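Local coordinates for ActII protein (Streptomyces coelicolor, PDB 2OPT) that probably represses transcription by binding DNA as a TetR-like regulator, and is known to form complexes with actinorhodin and its biosynthetic precursor (S)-DNPA, at residues 17-21 with 22-26; 186-189 with 190-193; 203-206 with 207-211. All coordinates share one frame; numbering follows the deposited sequence.

Contact 1 (17-21 with 22-26)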
# COMPACT_ATOMS: atom_id res chain seq x y z
N GLY A 17 13.49 -21.00 -3.36
CA GLY A 17 13.61 -21.53 -4.73
C GLY A 17 12.22 -21.97 -5.21
O GLY A 17 11.81 -21.73 -6.35
N ILE A 18 11.46 -22.59 -4.31
CA ILE A 18 10.11 -23.06 -4.65
C ILE A 18 9.25 -21.84 -4.98
O ILE A 18 8.61 -21.80 -6.02
CB ILE A 18 9.48 -23.92 -3.50
CG1 ILE A 18 10.24 -25.26 -3.41
CG2 ILE A 18 7.97 -24.16 -3.74
CD1 ILE A 18 10.15 -25.92 -1.99
N LEU A 19 9.22 -20.89 -4.06
CA LEU A 19 8.54 -19.59 -4.22
C LEU A 19 8.89 -18.92 -5.55
O LEU A 19 8.03 -18.48 -6.29
CB LEU A 19 9.00 -18.67 -3.11
CG LEU A 19 8.10 -18.03 -2.06
CD1 LEU A 19 8.68 -16.68 -1.61
CD2 LEU A 19 6.71 -17.80 -2.61
N ASP A 20 10.17 -18.81 -5.85
CA ASP A 20 10.62 -18.11 -7.07
C ASP A 20 10.05 -18.79 -8.32
O ASP A 20 9.68 -18.11 -9.30
CB ASP A 20 12.15 -18.06 -7.12
CG ASP A 20 12.75 -16.96 -6.17
OD1 ASP A 20 12.00 -16.13 -5.67
OD2 ASP A 20 13.97 -16.94 -5.94
N ALA A 21 9.98 -20.12 -8.30
CA ALA A 21 9.63 -20.87 -9.51
C ALA A 21 8.14 -21.15 -9.57
O ALA A 21 7.61 -21.34 -10.66
CB ALA A 21 10.42 -22.21 -9.58
N GLU A 22 7.48 -21.20 -8.42
CA GLU A 22 6.13 -21.73 -8.39
C GLU A 22 5.12 -20.89 -7.58
O GLU A 22 3.90 -21.13 -7.63
CB GLU A 22 6.15 -23.19 -7.92
CG GLU A 22 6.90 -24.14 -8.87
CD GLU A 22 6.96 -25.53 -8.31
OE1 GLU A 22 5.97 -25.95 -7.69
OE2 GLU A 22 8.01 -26.19 -8.44
N GLY A 23 5.60 -19.90 -6.88
CA GLY A 23 4.69 -18.98 -6.23
C GLY A 23 4.36 -19.45 -4.84
O GLY A 23 4.64 -20.58 -4.46
N LEU A 24 3.78 -18.55 -4.07
CA LEU A 24 3.50 -18.76 -2.69
C LEU A 24 2.56 -19.93 -2.38
O LEU A 24 2.64 -20.53 -1.29
CB LEU A 24 2.90 -17.45 -2.11
CG LEU A 24 2.64 -17.31 -0.61
CD1 LEU A 24 3.86 -17.55 0.27
CD2 LEU A 24 2.09 -15.96 -0.34
N ASP A 25 1.63 -20.26 -3.28
CA ASP A 25 0.66 -21.28 -2.88
C ASP A 25 1.28 -22.68 -2.95
O ASP A 25 0.94 -23.56 -2.16
CB ASP A 25 -0.65 -21.18 -3.66
CG ASP A 25 -1.46 -19.92 -3.31
OD1 ASP A 25 -1.30 -19.32 -2.23
OD2 ASP A 25 -2.27 -19.50 -4.15
N ALA A 26 2.25 -22.85 -3.85
CA ALA A 26 3.04 -24.07 -4.02
C ALA A 26 3.94 -24.35 -2.84
O ALA A 26 4.42 -25.48 -2.69
CB ALA A 26 3.87 -23.96 -5.27
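Glu22 and Gly23 each send a backbone N-H back four residues, to Ile18 and Leu19, and close the last turn of helix 8-22 in the region that matches the TetR-family DNA-binding domain. Glu22 N lies 2.7 Å from Ile18 O, nearly in line with that C=O (C=O...donor angle 167°), although the hydrogen bond is bent, with an N-H...O angle of 132°. The next bond, Gly23 N to Leu19 O at 2.9 Å, has a different geometry: the C=O...donor angle falls to 123° and the donor stands above the carbonyl plane. Both donors are therefore satisfied at the point where the chain turns away. Gly23 makes the turn with positive phi, a backbone conformation in which a CB would crowd the preceding carbonyl oxygen and which glycine, without one, takes easily.

Beyond the glycine the chain folds back over the helix end. Leu19 lays its CD2 methyl against the backbone of Leu24, 3.4 Å from Leu24 CA, which is tighter than a usual van der Waals contact, and 3.9 Å from Leu24 CB. Ile18 reaches the same segment with CG2, placed anti to its backbone N, and meets Ala26 O at 3.9 Å.

Other polar groups find partners outside the turn. The backbone amide Leu24 N is bonded to Asp95 OD2, Asp20 OD1 to His93 ND1, and the extended Glu22 side chain makes a salt bridge through OE1 to Arg31 on helix 29-36. Leu19 and Leu24 both pack on Ile99 of helix 96-100. Gly23 donates the second i to i+4 bond and the next amide goes to a carboxylate, so the turn joins the helix end to its neighbours through both polar and apolar groups.

Contact 2 (186-189 with 190-193)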
# COMPACT_ATOMS: atom_id res chain seq x y z
N VAL A 186 -11.37 12.41 -19.93
CA VAL A 186 -11.06 12.24 -21.36
C VAL A 186 -9.61 12.68 -21.66
O VAL A 186 -8.84 11.96 -22.33
CB VAL A 186 -12.11 13.01 -22.28
CG1 VAL A 186 -11.70 13.03 -23.74
CG2 VAL A 186 -13.54 12.42 -22.08
N HIS A 187 -9.24 13.86 -21.16
CA HIS A 187 -7.91 14.46 -21.44
C HIS A 187 -6.79 13.66 -20.76
O HIS A 187 -5.72 13.48 -21.34
CB HIS A 187 -7.89 15.95 -21.02
CG HIS A 187 -6.53 16.59 -21.06
ND1 HIS A 187 -6.08 17.33 -22.14
CD2 HIS A 187 -5.53 16.62 -20.15
CE1 HIS A 187 -4.86 17.77 -21.89
NE2 HIS A 187 -4.50 17.36 -20.68
N LEU A 188 -7.07 13.14 -19.55
CA LEU A 188 -6.11 12.29 -18.82
C LEU A 188 -6.24 10.75 -18.97
O LEU A 188 -5.57 10.00 -18.22
CB LEU A 188 -6.09 12.65 -17.33
CG LEU A 188 -5.81 14.11 -16.96
CD1 LEU A 188 -6.01 14.38 -15.47
CD2 LEU A 188 -4.42 14.44 -17.37
N ALA A 189 -7.08 10.29 -19.90
CA ALA A 189 -7.30 8.84 -20.17
C ALA A 189 -6.01 8.06 -20.29
O ALA A 189 -5.90 6.98 -19.72
CB ALA A 189 -8.16 8.63 -21.44
N GLY A 190 -5.04 8.61 -21.03
CA GLY A 190 -3.71 8.01 -21.19
C GLY A 190 -2.99 7.85 -19.85
O GLY A 190 -2.76 6.72 -19.40
N PRO A 191 -2.64 8.97 -19.18
CA PRO A 191 -1.92 8.88 -17.91
C PRO A 191 -2.66 8.03 -16.87
O PRO A 191 -2.02 7.25 -16.16
CB PRO A 191 -1.85 10.34 -17.44
CG PRO A 191 -1.86 11.12 -18.73
CD PRO A 191 -2.84 10.38 -19.58
N ILE A 192 -3.98 8.17 -16.78
CA ILE A 192 -4.72 7.49 -15.73
C ILE A 192 -4.67 6.00 -15.98
O ILE A 192 -4.69 5.20 -15.06
CB ILE A 192 -6.19 7.97 -15.66
CG1 ILE A 192 -6.24 9.45 -15.31
CG2 ILE A 192 -6.98 7.13 -14.66
CD1 ILE A 192 -7.67 10.09 -15.38
N THR A 193 -4.53 5.64 -17.25
CA THR A 193 -4.60 4.26 -17.67
C THR A 193 -3.22 3.69 -18.02
O THR A 193 -2.93 2.51 -17.77
CB THR A 193 -5.55 4.16 -18.85
OG1 THR A 193 -6.86 3.86 -18.37
CG2 THR A 193 -5.10 3.11 -19.82
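This is a local helix-to-helix junction, at Leu188, between the short helices 183-187 and 189-194 of the TetR-like C-terminal region, and it lies against the second subunit. Leu188 is the N-cap residue of the second helix: its backbone leaves the helical range, and its carbonyl opens the following turn. Ile192 N meets Leu188 O at 2.8 Å, with an N-H...O angle of 164° and the donor almost collinear with the C=O.

Apolar groups gather around the same oxygen. Pro191, which has no N-H to offer, brings its ring carbon CD to 3.1 Å from Leu188 O, while Ile192 sets CG1 3.0 Å from it. The isoleucine arm lies beside its own backbone N (chi1 -62°), and this directs it back over the start of the helix until CD1 rests on Leu188 CB at 3.6 Å. A looser touch joins Leu188 CD2 to the proline CG at 4.4 Å.

Pro191 and Ile192 also pack on Ala132 of the second subunit, and Leu188 packs on Asp128 of that subunit. Ala189 instead meets Leu174 of helix 164-175 in its own chain, with Thr193 touching the same helix. The turn's next backbone bond, Thr193 N to Ala189 O, is weak, 3.1 Å long with an N-H...O angle of 125°, while Thr193 CB stands 3.0 Å from that same Ala189 O.

Contact 3 (203-206 with 207-211)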
# COMPACT_ATOMS: atom_id res chain seq x y z
N LEU A 203 8.12 8.89 -10.42
CA LEU A 203 7.29 10.00 -9.98
C LEU A 203 7.00 9.91 -8.49
O LEU A 203 7.15 10.91 -7.78
CB LEU A 203 5.94 10.03 -10.72
CG LEU A 203 5.87 10.79 -12.02
CD1 LEU A 203 4.51 10.60 -12.74
CD2 LEU A 203 6.13 12.28 -11.72
N GLY A 204 6.54 8.76 -8.00
CA GLY A 204 6.20 8.65 -6.56
C GLY A 204 7.45 8.83 -5.69
O GLY A 204 7.40 9.40 -4.62
N LEU A 205 8.59 8.27 -6.12
CA LEU A 205 9.85 8.52 -5.43
C LEU A 205 10.18 10.03 -5.33
O LEU A 205 10.48 10.51 -4.27
CB LEU A 205 11.00 7.76 -6.17
CG LEU A 205 12.15 7.19 -5.40
CD1 LEU A 205 11.66 6.44 -4.20
CD2 LEU A 205 13.03 6.27 -6.37
N GLU A 206 10.12 10.74 -6.46
CA GLU A 206 10.38 12.18 -6.52
C GLU A 206 9.48 12.91 -5.55
O GLU A 206 9.94 13.73 -4.73
CB GLU A 206 10.11 12.68 -7.95
CG GLU A 206 11.26 12.37 -8.91
CD GLU A 206 11.03 12.78 -10.35
OE1 GLU A 206 9.98 13.43 -10.67
OE2 GLU A 206 11.93 12.47 -11.16
N ILE A 207 8.19 12.59 -5.62
CA ILE A 207 7.20 13.24 -4.80
C ILE A 207 7.54 13.08 -3.32
O ILE A 207 7.56 14.06 -2.60
CB ILE A 207 5.78 12.72 -5.10
CG1 ILE A 207 5.34 13.18 -6.51
CG2 ILE A 207 4.81 13.20 -4.05
CD1 ILE A 207 4.14 12.48 -7.07
N ILE A 208 7.77 11.84 -2.88
CA ILE A 208 7.98 11.57 -1.42
C ILE A 208 9.28 12.21 -0.93
O ILE A 208 9.30 12.80 0.14
CB ILE A 208 8.01 10.05 -1.14
CG1 ILE A 208 6.64 9.44 -1.51
CG2 ILE A 208 8.50 9.78 0.30
CD1 ILE A 208 6.54 7.87 -1.53
N ILE A 209 10.34 12.12 -1.72
CA ILE A 209 11.67 12.70 -1.37
C ILE A 209 11.57 14.24 -1.29
O ILE A 209 12.00 14.84 -0.29
CB ILE A 209 12.76 12.20 -2.35
CG1 ILE A 209 13.06 10.71 -2.11
CG2 ILE A 209 14.09 12.94 -2.14
CD1 ILE A 209 13.77 10.11 -3.24
N ALA A 210 10.98 14.90 -2.30
CA ALA A 210 10.76 16.33 -2.22
C ALA A 210 9.96 16.70 -0.94
O ALA A 210 10.24 17.69 -0.29
CB ALA A 210 9.99 16.87 -3.48
N GLY A 211 8.96 15.91 -0.60
CA GLY A 211 8.08 16.26 0.54
C GLY A 211 8.82 16.05 1.83
O GLY A 211 8.62 16.78 2.77
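Leu205 and Ile209 form the close apolar pair along one turn of helix 197-219, an alpha-helix of the dimer interface, consistent with the four-helix bundle that TetR-family proteins build from two helices of each subunit. The two side chains lie side by side and point the same way, with Leu205 CG 4.0 Å from Ile209 CD1. Ile209 has CG1 beside its backbone N (chi1 -71°), which carries CD1 back toward the preceding turn. Both residues rest on Lys80 of helix 75-92, and Leu205 also touches Cys83.

The other two isoleucines likewise lie over carbonyl oxygens one turn earlier: Ile207 CG1 is 3.2 Å from Leu203 O, and Ile208 CG1 is 3.2 Å from Gly204 O. Ile208 faces Phe141 and two leucines of helix 128-150. Ile207 packs instead on Leu212 of the second subunit, and Leu203 on Tyr133 of that subunit.

The open side belongs to Glu206. Its side chain runs out extended from CG and is exposed, touching Lys80, and two conformers were modelled for it. Its backbone stays regular, in a series of four i to i+4 bonds with N-H...O angles of 164° to 169° that continues at Gly211. Ala210, which packs on Ala214 of the second subunit, makes the last of the four: its N lies 2.9 Å from Glu206 O, nearly in line with the C=O.

Contact 3 is the most buried of the three; contacts 1 and 2 are partly buried. Contacts 2 and 3 lie on consecutive helices, 189-194 and 197-219, their nearest atoms about 8 Å apart, and both meet the second subunit. Contact 1 touches no other chain of the assembly and lies in the part that resembles TetR-family DNA-binding domains, its centre about 33 Å from that of contact 3, across the chain's centre. The chemistry follows the place: contact 3 is regular mid-helix bonding with isoleucines, contact 2 a helix start with a proline, and contact 1 a helix end where a glycine with positive phi lets the chain leave the helix and charged side chains find partners nearby.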